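Side-chain contacts in L-arabinose ABC transporter, periplasmic L-arabinose-binding protein (Burkholderia thailandensis, PDB 4KZK), which binds beta-D-galactose and probably delivers L-arabinose, in the periplasm, to an ABC transporter: residues 147-152 / 193-198; 171-176 / 188-193. One frame throughout, in Å; residues are numbered along the deposited sequence.

Helix 180-195 is common to both interactions, whose centres lie only 8 Å apart and which share L193. Interaction 1 sets it beside helix 144-161; interaction 2 packs it on strand 170-175 of the parallel part of the sheet. Along the chain the three elements follow in the order helix 144-161, strand 170-175, helix 180-195, so interaction 2 is nested inside the loop closed by interaction 1. Together they build up the layered alpha/beta core of one lobe of this periplasmic binding protein. The same helix carries R185, which binds beta-D-galactose, so the packing of this helix may bear on how R185 is placed.

Interaction 1. Residues 147-152 / 193-198; sequences IGRQVG and LKAAGF
L193 meets G152 where helices 144-161 and 180-195 come close, with G152 CA and L193 CA 5.2 Å apart. Glycine suits this place because a side chain here would point at L193, its CB about 3.4 Å from L193 N; having none lets the helices come this near. From CB the leucine turns its CG beside its own backbone N (chi1 -74°), and there CG rests 4.0 Å from G152 CA. The branch CD2 continues to the G152 carbonyl, with CD2 3.6 Å from G152 O, while its own segment offers the ring of F198, over one face of which CD2 lies, offset toward the rim. CD1, the other branch, is turned to strand 170-175.

Behind L193 a Schellman motif ends the helix, F198 N bonding to L193 O and G197 N to K194 O; G197 is its C-prime residue, at a positive phi that glycine adopts easily. A196 N also reaches L193 O. At the outer edge R149 NH2 comes obliquely to within 4.3 Å of A195 CB, while R149 NH1 is hydrogen-bonded to Y145. Between the two segments themselves the contact is van der Waals, so here the helices meet by fit of shape.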
loop_
_atom_site.group_PDB
_atom_site.type_symbol
_atom_site.label_atom_id
_atom_site.label_comp_id
_atom_site.label_asym_id
_atom_site.label_seq_id
_atom_site.Cartn_x
_atom_site.Cartn_y
_atom_site.Cartn_z
ATOM N N ILE A 147 -10.338 3.455 -3.300
ATOM C CA ILE A 147 -9.019 3.922 -3.740
ATOM C C ILE A 147 -8.732 3.377 -5.140
ATOM O O ILE A 147 -8.283 4.086 -6.037
ATOM C CB ILE A 147 -7.913 3.456 -2.766
ATOM C CG1 ILE A 147 -8.110 4.089 -1.380
ATOM C CG2 ILE A 147 -6.524 3.776 -3.312
ATOM C CD1 ILE A 147 -8.012 5.598 -1.346
ATOM N N GLY A 148 -8.968 2.091 -5.308
ATOM C CA GLY A 148 -8.858 1.499 -6.627
ATOM C C GLY A 148 -9.713 2.190 -7.682
ATOM O O GLY A 148 -9.264 2.400 -8.820
ATOM N N ARG A 149 -10.968 2.503 -7.343
ATOM C CA ARG A 149 -11.795 3.258 -8.275
ATOM C C ARG A 149 -11.124 4.563 -8.685
ATOM O O ARG A 149 -11.190 4.957 -9.858
ATOM C CB ARG A 149 -13.163 3.556 -7.658
ATOM C CG ARG A 149 -14.024 2.340 -7.390
ATOM C CD ARG A 149 -14.421 1.596 -8.652
ATOM N NE ARG A 149 -15.326 2.363 -9.506
ATOM C CZ ARG A 149 -16.467 1.905 -10.014
ATOM N NH1 ARG A 149 -16.913 0.670 -9.742
ATOM N NH2 ARG A 149 -17.170 2.693 -10.813
ATOM N N GLN A 150 -10.558 5.262 -7.718
ATOM C CA GLN A 150 -9.804 6.494 -8.008
ATOM C C GLN A 150 -8.629 6.255 -8.946
ATOM O O GLN A 150 -8.359 7.071 -9.820
ATOM C CB GLN A 150 -9.311 7.158 -6.732
ATOM C CG GLN A 150 -10.419 7.682 -5.840
ATOM C CD GLN A 150 -9.840 8.213 -4.552
ATOM O OE1 GLN A 150 -9.500 7.442 -3.664
ATOM N NE2 GLN A 150 -9.682 9.492 -4.456
ATOM N N VAL A 151 -7.926 5.148 -8.765
ATOM C CA VAL A 151 -6.844 4.805 -9.687
ATOM C C VAL A 151 -7.365 4.666 -11.123
ATOM O O VAL A 151 -6.824 5.244 -12.062
ATOM C CB VAL A 151 -6.142 3.496 -9.282
ATOM C CG1 VAL A 151 -5.228 2.998 -10.399
ATOM C CG2 VAL A 151 -5.370 3.642 -7.964
ATOM N N GLY A 152 -8.428 3.890 -11.295
ATOM C CA GLY A 152 -8.988 3.667 -12.610
ATOM C C GLY A 152 -9.550 4.929 -13.228
ATOM O O GLY A 152 -9.356 5.175 -14.424
ATOM N N LEU A 193 -12.198 1.201 -14.798
ATOM C CA LEU A 193 -11.774 1.222 -16.196
ATOM C C LEU A 193 -12.856 0.626 -17.123
ATOM O O LEU A 193 -13.142 1.176 -18.193
ATOM C CB LEU A 193 -10.427 0.511 -16.375
ATOM C CG LEU A 193 -9.231 1.307 -15.851
ATOM C CD1 LEU A 193 -8.040 0.400 -15.670
ATOM C CD2 LEU A 193 -8.869 2.461 -16.768
ATOM N N LYS A 194 -13.461 -0.481 -16.713
ATOM C CA LYS A 194 -14.550 -1.051 -17.508
ATOM C C LYS A 194 -15.720 -0.077 -17.622
ATOM O O LYS A 194 -16.326 0.027 -18.682
ATOM C CB LYS A 194 -14.996 -2.376 -16.933
ATOM C CG LYS A 194 -13.960 -3.473 -17.128
ATOM C CD LYS A 194 -14.547 -4.857 -16.859
ATOM C CE LYS A 194 -15.120 -4.991 -15.456
ATOM N NZ LYS A 194 -15.477 -6.391 -15.143
ATOM N N ALA A 195 -15.996 0.658 -16.547
ATOM C CA ALA A 195 -17.075 1.678 -16.531
ATOM C C ALA A 195 -16.789 2.839 -17.476
ATOM O O ALA A 195 -17.704 3.575 -17.864
ATOM C CB ALA A 195 -17.278 2.198 -15.110
ATOM N N ALA A 196 -15.516 2.991 -17.845
ATOM C CA ALA A 196 -15.054 4.053 -18.723
ATOM C C ALA A 196 -14.830 3.560 -20.141
ATOM O O ALA A 196 -14.302 4.288 -20.980
ATOM C CB ALA A 196 -13.753 4.629 -18.168
ATOM N N GLY A 197 -15.201 2.317 -20.418
ATOM C CA GLY A 197 -15.151 1.812 -21.784
ATOM C C GLY A 197 -13.960 0.955 -22.151
ATOM O O GLY A 197 -13.833 0.532 -23.302
ATOM N N PHE A 198 -13.096 0.663 -21.179
ATOM C CA PHE A 198 -12.027 -0.302 -21.403
ATOM C C PHE A 198 -12.658 -1.682 -21.443
ATOM O O PHE A 198 -13.640 -1.938 -20.743
ATOM C CB PHE A 198 -10.954 -0.201 -20.307
ATOM C CG PHE A 198 -10.115 1.046 -20.405
ATOM C CD1 PHE A 198 -10.639 2.288 -20.036
ATOM C CD2 PHE A 198 -8.817 0.983 -20.867
ATOM C CE1 PHE A 198 -9.874 3.440 -20.146
ATOM C CE2 PHE A 198 -8.036 2.133 -20.952
ATOM C CZ PHE A 198 -8.577 3.357 -20.620
#

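Interaction 2. Residues 171-176 / 188-193; sequences VLRLAY and GAVDAL
V171 and L193 make the apolar half of this contact: CG1 of the valine lies 4.0 Å from CD1 of the leucine, and the two side chains lie alongside, pointing opposite ways. CG1 is placed there by standing anti to the backbone N (chi1 179°). Branched aliphatic residues suit a buried seam between strand and helix, and F236 of strand 233-236 packs against V171, V190 and L193 alike.

The second apolar touch comes from a charged residue. R173 lends its methylene chain to V190, running roughly perpendicular to the valine, with R173 CD 3.6 Å from V190 CG2 and R173 CG somewhat farther from the same methyl. A long side chain that is aliphatic near its root and polar at its tip can thus serve the hydrophobic layer and a buried charge together.

The setting is a beta-alpha-beta unit, strand 170-175, helix 180-195 and strand 203-207, in which the helix packs on the sheet and the two strands lie side by side and parallel. Residues alternate along strand 170-175: V171 and R173 point to this helix, whereas L172 and L174 pack on helix 213-226.

Polar interactions gather at the far end of R173. Its chain, extended to CD, bends at chi3 (82°), and CB of A175 lies 3.1 Å above one face of the guanidinium, offset toward the rim. NE forms a salt bridge with D205 on the adjoining strand, and NH2 forms another with D177 besides a hydrogen bond to T186 OG1. These partners would hold the guanidinium's rotation and probably balance its charge in a buried place.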
loop_
_atom_site.group_PDB
_atom_site.type_symbol
_atom_site.label_atom_id
_atom_site.label_comp_id
_atom_site.label_asym_id
_atom_site.label_seq_id
_atom_site.Cartn_x
_atom_site.Cartn_y
_atom_site.Cartn_z
ATOM N N VAL A 171 -4.884 -3.531 -20.598
ATOM C CA VAL A 171 -5.064 -3.228 -19.176
ATOM C C VAL A 171 -4.233 -4.224 -18.367
ATOM O O VAL A 171 -4.592 -5.396 -18.244
ATOM C CB VAL A 171 -6.557 -3.278 -18.788
ATOM C CG1 VAL A 171 -6.762 -2.984 -17.315
ATOM C CG2 VAL A 171 -7.322 -2.287 -19.641
ATOM N N LEU A 172 -3.098 -3.745 -17.865
ATOM C CA LEU A 172 -2.187 -4.597 -17.094
ATOM C C LEU A 172 -2.537 -4.542 -15.605
ATOM O O LEU A 172 -2.270 -3.548 -14.930
ATOM C CB LEU A 172 -0.733 -4.177 -17.312
ATOM C CG LEU A 172 0.293 -5.132 -16.695
ATOM C CD1 LEU A 172 0.181 -6.499 -17.355
ATOM C CD2 LEU A 172 1.697 -4.566 -16.806
ATOM N N ARG A 173 -3.102 -5.627 -15.090
ATOM C CA ARG A 173 -3.463 -5.720 -13.683
ATOM C C ARG A 173 -2.404 -6.511 -12.923
ATOM O O ARG A 173 -2.366 -7.746 -12.981
ATOM C CB ARG A 173 -4.825 -6.391 -13.530
ATOM C CG ARG A 173 -5.353 -6.399 -12.108
ATOM C CD ARG A 173 -6.652 -7.164 -11.983
ATOM N NE ARG A 173 -6.466 -8.602 -11.867
ATOM C CZ ARG A 173 -6.270 -9.281 -10.735
ATOM N NH1 ARG A 173 -6.161 -10.602 -10.782
ATOM N NH2 ARG A 173 -6.196 -8.668 -9.561
ATOM N N LEU A 174 -1.546 -5.800 -12.207
ATOM C CA LEU A 174 -0.540 -6.452 -11.359
ATOM C C LEU A 174 -1.241 -7.000 -10.144
ATOM O O LEU A 174 -1.786 -6.222 -9.350
ATOM C CB LEU A 174 0.530 -5.464 -10.906
ATOM C CG LEU A 174 1.431 -4.898 -11.987
ATOM C CD1 LEU A 174 2.163 -3.672 -11.419
ATOM C CD2 LEU A 174 2.395 -5.937 -12.504
ATOM N N ALA A 175 -1.226 -8.320 -9.978
ATOM C CA ALA A 175 -2.104 -8.957 -9.007
ATOM C C ALA A 175 -1.356 -9.629 -7.870
ATOM O O ALA A 175 -0.365 -10.346 -8.080
ATOM C CB ALA A 175 -2.972 -9.981 -9.703
ATOM N N TYR A 176 -1.856 -9.418 -6.664
ATOM C CA TYR A 176 -1.388 -10.145 -5.496
ATOM C C TYR A 176 -2.651 -10.460 -4.700
ATOM O O TYR A 176 -2.861 -9.962 -3.581
ATOM C CB TYR A 176 -0.375 -9.334 -4.707
ATOM C CG TYR A 176 0.374 -10.133 -3.679
ATOM C CD1 TYR A 176 1.365 -11.025 -4.052
ATOM C CD2 TYR A 176 0.167 -9.934 -2.322
ATOM C CE1 TYR A 176 2.091 -11.729 -3.117
ATOM C CE2 TYR A 176 0.892 -10.645 -1.374
ATOM C CZ TYR A 176 1.855 -11.546 -1.779
ATOM O OH TYR A 176 2.589 -12.267 -0.860
ATOM N N GLY A 188 -11.073 -2.509 -7.811
ATOM C CA GLY A 188 -11.633 -1.172 -7.995
ATOM C C GLY A 188 -11.124 -0.509 -9.249
ATOM O O GLY A 188 -11.890 0.105 -10.009
ATOM N N ALA A 189 -9.818 -0.626 -9.493
ATOM C CA ALA A 189 -9.235 -0.022 -10.683
ATOM C C ALA A 189 -9.819 -0.636 -11.956
ATOM O O ALA A 189 -10.207 0.072 -12.897
ATOM C CB ALA A 189 -7.712 -0.159 -10.658
ATOM N N VAL A 190 -9.895 -1.958 -11.997
ATOM C CA VAL A 190 -10.480 -2.613 -13.165
ATOM C C VAL A 190 -11.942 -2.184 -13.374
ATOM O O VAL A 190 -12.362 -1.911 -14.497
ATOM C CB VAL A 190 -10.387 -4.160 -13.076
ATOM C CG1 VAL A 190 -11.222 -4.826 -14.178
ATOM C CG2 VAL A 190 -8.945 -4.623 -13.181
ATOM N N ASP A 191 -12.711 -2.140 -12.290
ATOM C CA ASP A 191 -14.134 -1.811 -12.383
ATOM C C ASP A 191 -14.299 -0.395 -12.904
ATOM O O ASP A 191 -15.139 -0.131 -13.765
ATOM C CB ASP A 191 -14.829 -1.964 -11.015
ATOM C CG ASP A 191 -15.041 -3.418 -10.600
ATOM O OD1 ASP A 191 -14.734 -4.339 -11.392
ATOM O OD2 ASP A 191 -15.537 -3.652 -9.471
ATOM N N ALA A 192 -13.499 0.537 -12.392
ATOM C CA ALA A 192 -13.561 1.914 -12.893
ATOM C C ALA A 192 -13.178 1.993 -14.380
ATOM O O ALA A 192 -13.768 2.753 -15.145
ATOM C CB ALA A 192 -12.678 2.841 -12.048
ATOM N N LEU A 193 -12.198 1.201 -14.798
ATOM C CA LEU A 193 -11.774 1.222 -16.196
ATOM C C LEU A 193 -12.856 0.626 -17.123
ATOM O O LEU A 193 -13.142 1.176 -18.193
ATOM C CB LEU A 193 -10.427 0.511 -16.375
ATOM C CG LEU A 193 -9.231 1.307 -15.851
ATOM C CD1 LEU A 193 -8.040 0.400 -15.670
ATOM C CD2 LEU A 193 -8.869 2.461 -16.768
#